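Local atomic coordinates of citryl-spermidine/3,4-dihydroxybenzoyl-citryl-spermidine:spermidine ligase (PDB entry 3TO3), a protein that catalyses the ATP-dependent condensation of spermidine with citryl-spermidine intermediates in the biosynthesis of petrobactin, a catecholate siderophore for iron acquisition and virulence. Residues Phe54-Leu59 with Ala101-Glu106; Tyr163-Lys168 with Lys574-Ile579; Ser34-Gly39 with Pro43-Lys48. All blocks are in the same frame, centred on the assembly; numbering follows the deposited sequence.

Contact 1: residues Phe54-Leu59 with Ala101-Glu106; sequences FLIQGL and AQFLEE
Leu59 N donates to Glu106 O at 3.1 Å, the one hydrogen bond across this contact. Next to it the backbones are in direct contact: Gly58 CA sits 3.2 Å from Glu106 O, and Glu106 CA makes a CH...O contact of 3.3 Å with Leu59 O. Gly58 has no side chain to hold the helix off here. Glu106 adds its CB and CG, which lie over Leu59 O.

The apolar part is thinner. Ile56 CD1 meets the edge of the Phe103 ring, 4.4 Å from CZ, and Val32 of helix 18-37 touches both side chains.

Beyond CG the Glu106 chain is extended, and its carboxylate has partners on both oxygens. OE2 accepts from Gln102 NE2, one turn back, at 3.0 Å; OE1 takes a hydrogen bond from Tyr68 OH and a salt bridge from Arg89, both on the same sheet.

Segment 101-106 of the helix runs at 90° to strand segment 54-59, on the face of the antiparallel sheet. The chemistry is mixed: one backbone hydrogen bond and a CH...O contact join the strand end to the helix, while the buried carboxylate, matched by Arg89, probably stays ionised.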
loop_
_atom_site.group_PDB
_atom_site.type_symbol
_atom_site.label_atom_id
_atom_site.label_comp_id
_atom_site.label_asym_id
_atom_site.label_seq_id
_atom_site.Cartn_x
_atom_site.Cartn_y
_atom_site.Cartn_z
ATOM N N PHE B 54 -27.975 -15.052 -20.002
ATOM C CA PHE B 54 -26.654 -14.645 -20.457
ATOM C C PHE B 54 -25.697 -15.807 -20.208
ATOM O O PHE B 54 -25.661 -16.348 -19.107
ATOM C CB PHE B 54 -26.146 -13.415 -19.693
ATOM C CG PHE B 54 -26.946 -12.164 -19.912
ATOM C CD1 PHE B 54 -26.579 -11.248 -20.905
ATOM C CD2 PHE B 54 -28.031 -11.863 -19.098
ATOM C CE1 PHE B 54 -27.306 -10.056 -21.120
ATOM C CE2 PHE B 54 -28.753 -10.664 -19.296
ATOM C CZ PHE B 54 -28.392 -9.767 -20.320
ATOM N N LEU B 55 -24.935 -16.184 -21.233
ATOM C CA LEU B 55 -23.922 -17.225 -21.110
ATOM C C LEU B 55 -22.562 -16.616 -21.346
ATOM O O LEU B 55 -22.238 -16.266 -22.468
ATOM C CB LEU B 55 -24.173 -18.339 -22.128
ATOM C CG LEU B 55 -25.602 -18.914 -22.082
ATOM C CD1 LEU B 55 -25.982 -19.827 -23.271
ATOM C CD2 LEU B 55 -25.819 -19.667 -20.784
ATOM N N ILE B 56 -21.757 -16.504 -20.290
ATOM C CA ILE B 56 -20.441 -15.887 -20.378
ATOM C C ILE B 56 -19.344 -16.934 -20.432
ATOM O O ILE B 56 -19.263 -17.810 -19.571
ATOM C CB ILE B 56 -20.172 -14.944 -19.176
ATOM C CG1 ILE B 56 -21.242 -13.878 -19.056
ATOM C CG2 ILE B 56 -18.800 -14.282 -19.269
ATOM C CD1 ILE B 56 -21.333 -13.298 -17.634
ATOM N N GLN B 57 -18.483 -16.818 -21.433
ATOM C CA GLN B 57 -17.372 -17.759 -21.638
ATOM C C GLN B 57 -16.189 -17.509 -20.701
ATOM O O GLN B 57 -15.844 -16.368 -20.415
ATOM C CB GLN B 57 -16.868 -17.632 -23.075
ATOM C CG GLN B 57 -17.841 -18.082 -24.138
ATOM C CD GLN B 57 -18.164 -19.564 -24.028
ATOM O OE1 GLN B 57 -17.289 -20.384 -23.717
ATOM N NE2 GLN B 57 -19.433 -19.915 -24.270
ATOM N N GLY B 58 -15.535 -18.575 -20.266
ATOM C CA GLY B 58 -14.253 -18.446 -19.578
ATOM C C GLY B 58 -13.384 -19.681 -19.804
ATOM O O GLY B 58 -13.776 -20.608 -20.525
ATOM N N LEU B 59 -12.195 -19.687 -19.205
ATOM C CA LEU B 59 -11.293 -20.838 -19.237
ATOM C C LEU B 59 -10.699 -21.000 -17.854
ATOM O O LEU B 59 -10.317 -20.008 -17.236
ATOM C CB LEU B 59 -10.142 -20.608 -20.221
ATOM C CG LEU B 59 -10.401 -20.662 -21.721
ATOM C CD1 LEU B 59 -9.106 -20.297 -22.491
ATOM C CD2 LEU B 59 -10.911 -22.040 -22.144
ATOM N N ALA B 101 -12.400 -13.299 -7.598
ATOM C CA ALA B 101 -11.134 -13.410 -8.310
ATOM C C ALA B 101 -11.189 -14.480 -9.406
ATOM O O ALA B 101 -10.701 -14.258 -10.525
ATOM C CB ALA B 101 -9.956 -13.686 -7.335
ATOM N N GLN B 102 -11.761 -15.642 -9.080
ATOM C CA GLN B 102 -11.862 -16.736 -10.043
ATOM C C GLN B 102 -12.757 -16.364 -11.231
ATOM O O GLN B 102 -12.402 -16.624 -12.402
ATOM C CB GLN B 102 -12.364 -18.036 -9.375
ATOM C CG GLN B 102 -12.178 -19.286 -10.232
ATOM C CD GLN B 102 -12.897 -20.513 -9.680
ATOM O OE1 GLN B 102 -13.418 -20.502 -8.555
ATOM N NE2 GLN B 102 -12.926 -21.591 -10.480
ATOM N N PHE B 103 -13.917 -15.774 -10.928
ATOM C CA PHE B 103 -14.803 -15.316 -11.980
ATOM C C PHE B 103 -13.990 -14.413 -12.923
ATOM O O PHE B 103 -13.918 -14.662 -14.118
ATOM C CB PHE B 103 -16.043 -14.591 -11.417
ATOM C CG PHE B 103 -16.862 -13.895 -12.477
ATOM C CD1 PHE B 103 -17.665 -14.621 -13.342
ATOM C CD2 PHE B 103 -16.788 -12.513 -12.643
ATOM C CE1 PHE B 103 -18.404 -13.988 -14.343
ATOM C CE2 PHE B 103 -17.512 -11.879 -13.646
ATOM C CZ PHE B 103 -18.323 -12.626 -14.500
ATOM N N LEU B 104 -13.343 -13.383 -12.387
ATOM C CA LEU B 104 -12.609 -12.456 -13.255
ATOM C C LEU B 104 -11.415 -13.119 -13.959
ATOM O O LEU B 104 -11.151 -12.858 -15.134
ATOM C CB LEU B 104 -12.199 -11.178 -12.513
ATOM C CG LEU B 104 -13.343 -10.196 -12.230
ATOM C CD1 LEU B 104 -12.848 -8.932 -11.544
ATOM C CD2 LEU B 104 -14.035 -9.802 -13.505
ATOM N N GLU B 105 -10.689 -13.980 -13.258
ATOM C CA GLU B 105 -9.568 -14.660 -13.908
ATOM C C GLU B 105 -10.024 -15.526 -15.084
ATOM O O GLU B 105 -9.392 -15.522 -16.135
ATOM C CB GLU B 105 -8.751 -15.488 -12.908
ATOM C CG GLU B 105 -7.768 -14.658 -12.109
ATOM C CD GLU B 105 -7.364 -15.305 -10.799
ATOM O OE1 GLU B 105 -7.815 -16.445 -10.511
ATOM O OE2 GLU B 105 -6.597 -14.650 -10.049
ATOM N N GLU B 106 -11.117 -16.265 -14.903
ATOM C CA GLU B 106 -11.577 -17.190 -15.941
ATOM C C GLU B 106 -12.152 -16.437 -17.147
ATOM O O GLU B 106 -11.865 -16.745 -18.289
ATOM C CB GLU B 106 -12.555 -18.222 -15.353
ATOM C CG GLU B 106 -11.901 -19.010 -14.217
ATOM C CD GLU B 106 -12.681 -20.233 -13.731
ATOM O OE1 GLU B 106 -13.924 -20.196 -13.735
ATOM O OE2 GLU B 106 -12.032 -21.235 -13.328
#

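Contact 2: residues Tyr163-Lys168 with Lys574-Ile579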
loop_
_atom_site.group_PDB
_atom_site.type_symbol
_atom_site.label_atom_id
_atom_site.label_comp_id
_atom_site.label_asym_id
_atom_site.label_seq_id
_atom_site.Cartn_x
_atom_site.Cartn_y
_atom_site.Cartn_z
ATOM N N TYR B 163 -23.950 1.476 -9.020
ATOM C CA TYR B 163 -23.303 1.078 -10.269
ATOM C C TYR B 163 -21.920 0.464 -10.080
ATOM O O TYR B 163 -21.708 -0.709 -10.431
ATOM C CB TYR B 163 -23.209 2.238 -11.236
ATOM C CG TYR B 163 -22.689 1.817 -12.575
ATOM C CD1 TYR B 163 -23.565 1.475 -13.592
ATOM C CD2 TYR B 163 -21.317 1.758 -12.831
ATOM C CE1 TYR B 163 -23.095 1.089 -14.828
ATOM C CE2 TYR B 163 -20.845 1.368 -14.061
ATOM C CZ TYR B 163 -21.739 1.034 -15.061
ATOM O OH TYR B 163 -21.303 0.652 -16.302
ATOM N N HIS B 164 -20.984 1.258 -9.550
ATOM C CA HIS B 164 -19.584 0.824 -9.427
ATOM C C HIS B 164 -19.489 -0.466 -8.639
ATOM O O HIS B 164 -19.872 -0.503 -7.479
ATOM C CB HIS B 164 -18.697 1.880 -8.741
ATOM C CG HIS B 164 -18.485 3.112 -9.555
ATOM N ND1 HIS B 164 -17.806 3.100 -10.754
ATOM C CD2 HIS B 164 -18.835 4.403 -9.327
ATOM C CE1 HIS B 164 -17.755 4.332 -11.236
ATOM N NE2 HIS B 164 -18.363 5.141 -10.387
ATOM N N PRO B 165 -18.959 -1.529 -9.267
ATOM C CA PRO B 165 -18.890 -2.794 -8.526
ATOM C C PRO B 165 -17.978 -2.742 -7.289
ATOM O O PRO B 165 -18.301 -3.413 -6.297
ATOM C CB PRO B 165 -18.445 -3.814 -9.580
ATOM C CG PRO B 165 -17.971 -2.991 -10.757
ATOM C CD PRO B 165 -18.706 -1.711 -10.707
ATOM N N SER B 166 -16.896 -1.970 -7.276
ATOM C CA SER B 166 -16.334 -1.787 -5.949
ATOM C C SER B 166 -16.641 -0.371 -5.406
ATOM O O SER B 166 -15.888 0.588 -5.642
ATOM C CB SER B 166 -14.820 -2.013 -6.023
ATOM O OG SER B 166 -14.249 -1.130 -6.961
ATOM N N TYR B 167 -17.669 -0.302 -4.565
ATOM C CA TYR B 167 -18.182 0.948 -4.015
ATOM C C TYR B 167 -17.674 1.287 -2.617
ATOM O O TYR B 167 -17.965 2.352 -2.082
ATOM C CB TYR B 167 -19.726 0.850 -3.979
ATOM C CG TYR B 167 -20.286 -0.464 -3.401
ATOM C CD1 TYR B 167 -20.426 -0.640 -2.026
ATOM C CD2 TYR B 167 -20.631 -1.531 -4.222
ATOM C CE1 TYR B 167 -20.922 -1.825 -1.484
ATOM C CE2 TYR B 167 -21.134 -2.728 -3.688
ATOM C CZ TYR B 167 -21.278 -2.859 -2.312
ATOM O OH TYR B 167 -21.756 -4.021 -1.754
ATOM N N LYS B 168 -17.099 0.279 -1.981
ATOM C CA LYS B 168 -16.394 0.285 -0.690
ATOM C C LYS B 168 -14.867 0.088 -0.512
ATOM O O LYS B 168 -14.448 -0.292 0.583
ATOM C CB LYS B 168 -17.224 -0.372 0.416
ATOM C CG LYS B 168 -17.433 0.564 1.606
ATOM C CD LYS B 168 -18.557 0.048 2.492
ATOM C CE LYS B 168 -19.836 0.829 2.245
ATOM N NZ LYS B 168 -20.925 0.348 3.108
ATOM N N LYS B 574 -14.638 -0.044 -17.710
ATOM C CA LYS B 574 -13.601 -0.321 -18.697
ATOM C C LYS B 574 -12.289 0.374 -18.319
ATOM O O LYS B 574 -11.180 -0.164 -18.525
ATOM C CB LYS B 574 -14.028 0.100 -20.106
ATOM C CG LYS B 574 -13.046 -0.320 -21.183
ATOM C CD LYS B 574 -13.648 0.002 -22.554
ATOM C CE LYS B 574 -12.762 -0.450 -23.730
ATOM N NZ LYS B 574 -13.004 -1.885 -24.091
ATOM N N ARG B 575 -12.426 1.559 -17.737
ATOM C CA ARG B 575 -11.268 2.359 -17.390
ATOM C C ARG B 575 -10.351 1.683 -16.355
ATOM O O ARG B 575 -9.152 1.961 -16.301
ATOM C CB ARG B 575 -11.729 3.737 -16.915
ATOM C CG ARG B 575 -10.622 4.769 -16.823
ATOM C CD ARG B 575 -11.190 6.144 -17.100
ATOM N NE ARG B 575 -12.652 6.122 -17.054
ATOM C CZ ARG B 575 -13.428 7.078 -17.549
ATOM N NH1 ARG B 575 -14.747 6.977 -17.466
ATOM N NH2 ARG B 575 -12.884 8.137 -18.137
ATOM N N ARG B 576 -10.919 0.788 -15.552
ATOM C CA ARG B 576 -10.184 0.122 -14.486
ATOM C C ARG B 576 -9.439 -1.087 -14.991
ATOM O O ARG B 576 -8.637 -1.664 -14.240
ATOM C CB ARG B 576 -11.140 -0.358 -13.386
ATOM C CG ARG B 576 -12.261 0.595 -13.068
ATOM C CD ARG B 576 -12.086 1.226 -11.704
ATOM N NE ARG B 576 -12.965 0.604 -10.717
ATOM C CZ ARG B 576 -14.254 0.913 -10.565
ATOM N NH1 ARG B 576 -14.811 1.842 -11.338
ATOM N NH2 ARG B 576 -14.992 0.292 -9.645
ATOM N N LEU B 577 -9.783 -1.551 -16.197
ATOM C CA LEU B 577 -9.079 -2.695 -16.810
ATOM C C LEU B 577 -8.004 -2.395 -17.870
ATOM O O LEU B 577 -7.422 -3.326 -18.424
ATOM C CB LEU B 577 -10.092 -3.702 -17.361
ATOM C CG LEU B 577 -11.218 -3.977 -16.358
ATOM C CD1 LEU B 577 -12.394 -4.577 -17.062
ATOM C CD2 LEU B 577 -10.747 -4.851 -15.196
ATOM N N TYR B 578 -7.777 -1.124 -18.206
ATOM C CA TYR B 578 -6.799 -0.776 -19.262
ATOM C C TYR B 578 -5.919 0.400 -18.868
ATOM O O TYR B 578 -6.385 1.332 -18.209
ATOM C CB TYR B 578 -7.506 -0.474 -20.601
ATOM C CG TYR B 578 -8.287 -1.654 -21.105
ATOM C CD1 TYR B 578 -7.694 -2.614 -21.922
ATOM C CD2 TYR B 578 -9.596 -1.845 -20.715
ATOM C CE1 TYR B 578 -8.409 -3.715 -22.354
ATOM C CE2 TYR B 578 -10.318 -2.947 -21.128
ATOM C CZ TYR B 578 -9.727 -3.878 -21.948
ATOM O OH TYR B 578 -10.457 -4.971 -22.352
ATOM N N ILE B 579 -4.643 0.349 -19.243
ATOM C CA ILE B 579 -3.772 1.497 -19.060
ATOM C C ILE B 579 -4.237 2.523 -20.078
ATOM O O ILE B 579 -4.677 3.630 -19.748
ATOM C CB ILE B 579 -2.295 1.140 -19.372
ATOM C CG1 ILE B 579 -1.746 0.063 -18.414
ATOM C CG2 ILE B 579 -1.421 2.395 -19.387
ATOM C CD1 ILE B 579 -1.363 0.557 -17.012
#
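Two bends, the first at chi2 (-110°) and a second at chi3, carry the Arg576 side chain out of its loop and bring the guanidinium up to His164 and Ser166. Ser166 answers with a chi1 of 57°, which sets OG between its own backbone N and carbonyl carbon and turns it to Arg576.

The bond that results runs from Arg576 NH2 to Ser166 OG, 3.1 Å long and bent at the hydrogen. The hydroxyl oxygen stands at the guanidinium edge, tilted from its plane. The other terminal nitrogen, NH1, comes within 3.3 Å of His164 ND1. This imidazole nitrogen is in the guanidinium plane, but the ring itself is turned, with the two planes 50° apart and the side chains crossing at about a right angle. Pro165 CD only brushes NH2 of Arg576, at 4.4 Å.

Arg576 is buried, and Phe121 of helix 115-138 packs against it. From the same helix Leu125 and Thr128 touch Ser166. His164 also meets the ring of His161, a residue of the ATP pocket, and its own side chain is about 5 Å from the bound nucleotide. Arg576 thus lies behind a histidine that borders the pocket, and packs against it.

Here two loops far apart in sequence, one from the IucA/IucC family region and one from the FhuF-like region, meet beside the nucleotide. The site they border is the ATP pocket of an IucA/IucC-family siderophore synthetase, lined by residues from both regions, Lys299 and Arg311 among the first and Gln441 and Asp459 among the second.

Contact 3: residues Ser34-Gly39 with Pro43-Lys48; sequences SLIYEG and PARIEK
The guanidinium of Arg45 and the methyl CG2 of Ile36 meet at an oblique angle, NH2 lying 3.4 Å from that carbon. At the guanidinium edge, and in its plane, sits a water. It donates to Ile36 O at 2.8 Å and accepts a weak bond from Arg45 NH2 at 3.1 Å, so one water links the arginine, weakly, to the last turn of the helix. On the other terminal nitrogen, NH1 makes a salt bridge with Glu74 of strand 65-74, two strands along the sheet, which helps fix the rotation of the group.

Arg45 gets this far because its chain is extended from CG to NE, and it slides past Ile36 in the opposite direction.

The carbonyl in question lies in the last turn of helix 18-37, which ends in a Schellman motif: Gly39, with positive phi (74°), donates N to Ile36 O at 3.0 Å. Ile36 O thus accepts from both Gly39 N and the water. After a short turn the chain enters strand 44-47, at the edge of the antiparallel sheet.

Apolar packing does the rest. Pro43 CG touches both CG1 and CD1 of Ile36, each at 4.2 Å, the side chains crossing obliquely. Ile36 has its CG1 anti to the carbonyl carbon (chi1 -55°), which sends that branch toward the proline, while CG2 is left for the arginine. Phe54 of strand 52-59 packs on both Ile36 and Pro43.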
loop_
_atom_site.group_PDB
_atom_site.type_symbol
_atom_site.label_atom_id
_atom_site.label_comp_id
_atom_site.label_asym_id
_atom_site.label_seq_id
_atom_site.Cartn_x
_atom_site.Cartn_y
_atom_site.Cartn_z
ATOM N N SER B 34 -22.152 -4.294 -15.162
ATOM C CA SER B 34 -21.352 -3.288 -15.855
ATOM C C SER B 34 -20.422 -3.897 -16.919
ATOM O O SER B 34 -20.159 -3.241 -17.929
ATOM C CB SER B 34 -20.599 -2.345 -14.896
ATOM O OG SER B 34 -19.583 -3.030 -14.207
ATOM N N LEU B 35 -19.955 -5.135 -16.725
ATOM C CA LEU B 35 -19.118 -5.763 -17.764
ATOM C C LEU B 35 -19.946 -5.993 -19.047
ATOM O O LEU B 35 -19.471 -5.752 -20.142
ATOM C CB LEU B 35 -18.490 -7.070 -17.286
ATOM C CG LEU B 35 -17.452 -6.999 -16.153
ATOM C CD1 LEU B 35 -17.110 -8.390 -15.700
ATOM C CD2 LEU B 35 -16.210 -6.286 -16.602
ATOM N N ILE B 36 -21.199 -6.418 -18.898
ATOM C CA ILE B 36 -22.054 -6.595 -20.048
ATOM C C ILE B 36 -22.504 -5.241 -20.599
ATOM O O ILE B 36 -22.393 -5.000 -21.798
ATOM C CB ILE B 36 -23.271 -7.429 -19.726
ATOM C CG1 ILE B 36 -22.860 -8.758 -19.121
ATOM C CG2 ILE B 36 -24.140 -7.664 -20.983
ATOM C CD1 ILE B 36 -24.078 -9.575 -18.684
ATOM N N TYR B 37 -22.983 -4.353 -19.728
ATOM C CA TYR B 37 -23.470 -3.053 -20.182
ATOM C C TYR B 37 -22.422 -2.322 -21.043
ATOM O O TYR B 37 -22.750 -1.775 -22.066
ATOM C CB TYR B 37 -23.862 -2.152 -19.001
ATOM C CG TYR B 37 -24.522 -0.821 -19.385
ATOM C CD1 TYR B 37 -25.584 -0.770 -20.309
ATOM C CD2 TYR B 37 -24.101 0.372 -18.817
ATOM C CE1 TYR B 37 -26.173 0.420 -20.652
ATOM C CE2 TYR B 37 -24.704 1.570 -19.138
ATOM C CZ TYR B 37 -25.735 1.586 -20.056
ATOM O OH TYR B 37 -26.326 2.775 -20.373
ATOM N N GLU B 38 -21.175 -2.284 -20.607
ATOM C CA GLU B 38 -20.174 -1.470 -21.303
ATOM C C GLU B 38 -19.561 -2.258 -22.462
ATOM O O GLU B 38 -18.684 -1.771 -23.144
ATOM C CB GLU B 38 -19.064 -1.038 -20.332
ATOM C CG GLU B 38 -19.553 -0.176 -19.214
ATOM C CD GLU B 38 -18.454 0.306 -18.251
ATOM O OE1 GLU B 38 -17.237 0.232 -18.580
ATOM O OE2 GLU B 38 -18.831 0.770 -17.142
ATOM N N GLY B 39 -19.996 -3.499 -22.646
ATOM C CA GLY B 39 -19.495 -4.341 -23.721
ATOM C C GLY B 39 -18.089 -4.856 -23.484
ATOM O O GLY B 39 -17.426 -5.233 -24.417
ATOM N N PRO B 43 -21.474 -11.732 -23.902
ATOM C CA PRO B 43 -21.984 -13.092 -23.705
ATOM C C PRO B 43 -22.957 -13.471 -24.808
ATOM O O PRO B 43 -23.402 -12.585 -25.519
ATOM C CB PRO B 43 -22.698 -12.998 -22.354
ATOM C CG PRO B 43 -23.055 -11.542 -22.222
ATOM C CD PRO B 43 -21.920 -10.802 -22.849
ATOM N N ALA B 44 -23.250 -14.760 -24.963
ATOM C CA ALA B 44 -24.385 -15.187 -25.762
ATOM C C ALA B 44 -25.645 -14.725 -25.042
ATOM O O ALA B 44 -25.673 -14.719 -23.816
ATOM C CB ALA B 44 -24.391 -16.725 -25.964
ATOM N N ARG B 45 -26.663 -14.318 -25.805
ATOM C CA ARG B 45 -27.933 -13.865 -25.244
ATOM C C ARG B 45 -29.062 -14.685 -25.803
ATOM O O ARG B 45 -29.325 -14.634 -27.008
ATOM C CB ARG B 45 -28.210 -12.381 -25.545
ATOM C CG ARG B 45 -27.285 -11.420 -24.832
ATOM C CD ARG B 45 -27.610 -9.927 -25.059
ATOM N NE ARG B 45 -26.414 -9.143 -24.760
ATOM C CZ ARG B 45 -26.378 -7.840 -24.476
ATOM N NH1 ARG B 45 -27.507 -7.148 -24.421
ATOM N NH2 ARG B 45 -25.199 -7.227 -24.234
ATOM N N ILE B 46 -29.738 -15.438 -24.937
ATOM C CA ILE B 46 -30.932 -16.174 -25.349
ATOM C C ILE B 46 -32.202 -15.534 -24.807
ATOM O O ILE B 46 -32.386 -15.444 -23.597
ATOM C CB ILE B 46 -30.907 -17.581 -24.842
ATOM C CG1 ILE B 46 -29.530 -18.197 -25.097
ATOM C CG2 ILE B 46 -32.051 -18.346 -25.494
ATOM C CD1 ILE B 46 -29.564 -19.694 -25.100
ATOM N N GLU B 47 -33.080 -15.090 -25.694
ATOM C CA GLU B 47 -34.219 -14.300 -25.247
ATOM C C GLU B 47 -35.462 -15.134 -24.955
ATOM O O GLU B 47 -35.922 -15.896 -25.794
ATOM C CB GLU B 47 -34.522 -13.155 -26.226
ATOM C CG GLU B 47 -34.940 -13.595 -27.641
ATOM C CD GLU B 47 -35.106 -12.421 -28.616
ATOM O OE1 GLU B 47 -36.265 -12.019 -28.880
ATOM O OE2 GLU B 47 -34.079 -11.906 -29.119
ATOM N N LYS B 48 -35.937 -15.017 -23.717
ATOM C CA LYS B 48 -37.273 -15.429 -23.295
ATOM C C LYS B 48 -38.210 -14.279 -23.645
ATOM O O LYS B 48 -37.835 -13.374 -24.384
ATOM C CB LYS B 48 -37.307 -15.682 -21.786
ATOM C CG LYS B 48 -36.226 -16.643 -21.266
ATOM C CD LYS B 48 -36.229 -16.712 -19.731
ATOM C CE LYS B 48 -37.555 -17.259 -19.166
ATOM N NZ LYS B 48 -37.609 -18.754 -19.007
HETATM O O HOH W 1 -22.108 -6.863 -23.825
#

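From the N terminus, contact 3 comes first, closing the short turn between helix 18-37 and strand 44-47. Contact 1 follows, joining the next strand, 52-59, to helix 100-110 after the chain has run through the remaining strands of the antiparallel sheet. Contact 2 spans by far the longest loop, from 163-168 to 574-579. The three are in series, with none enclosing or crossing another. Contacts 3 and 1 touch directly: Leu55 N bonds to Ala44 O. Contact 3 also reaches contact 2, since the Glu38 carboxylate takes Tyr163 OH and Lys574 N. Helix 18-37 thereby connects the N-terminal sheet with the loops beside the ATP pocket.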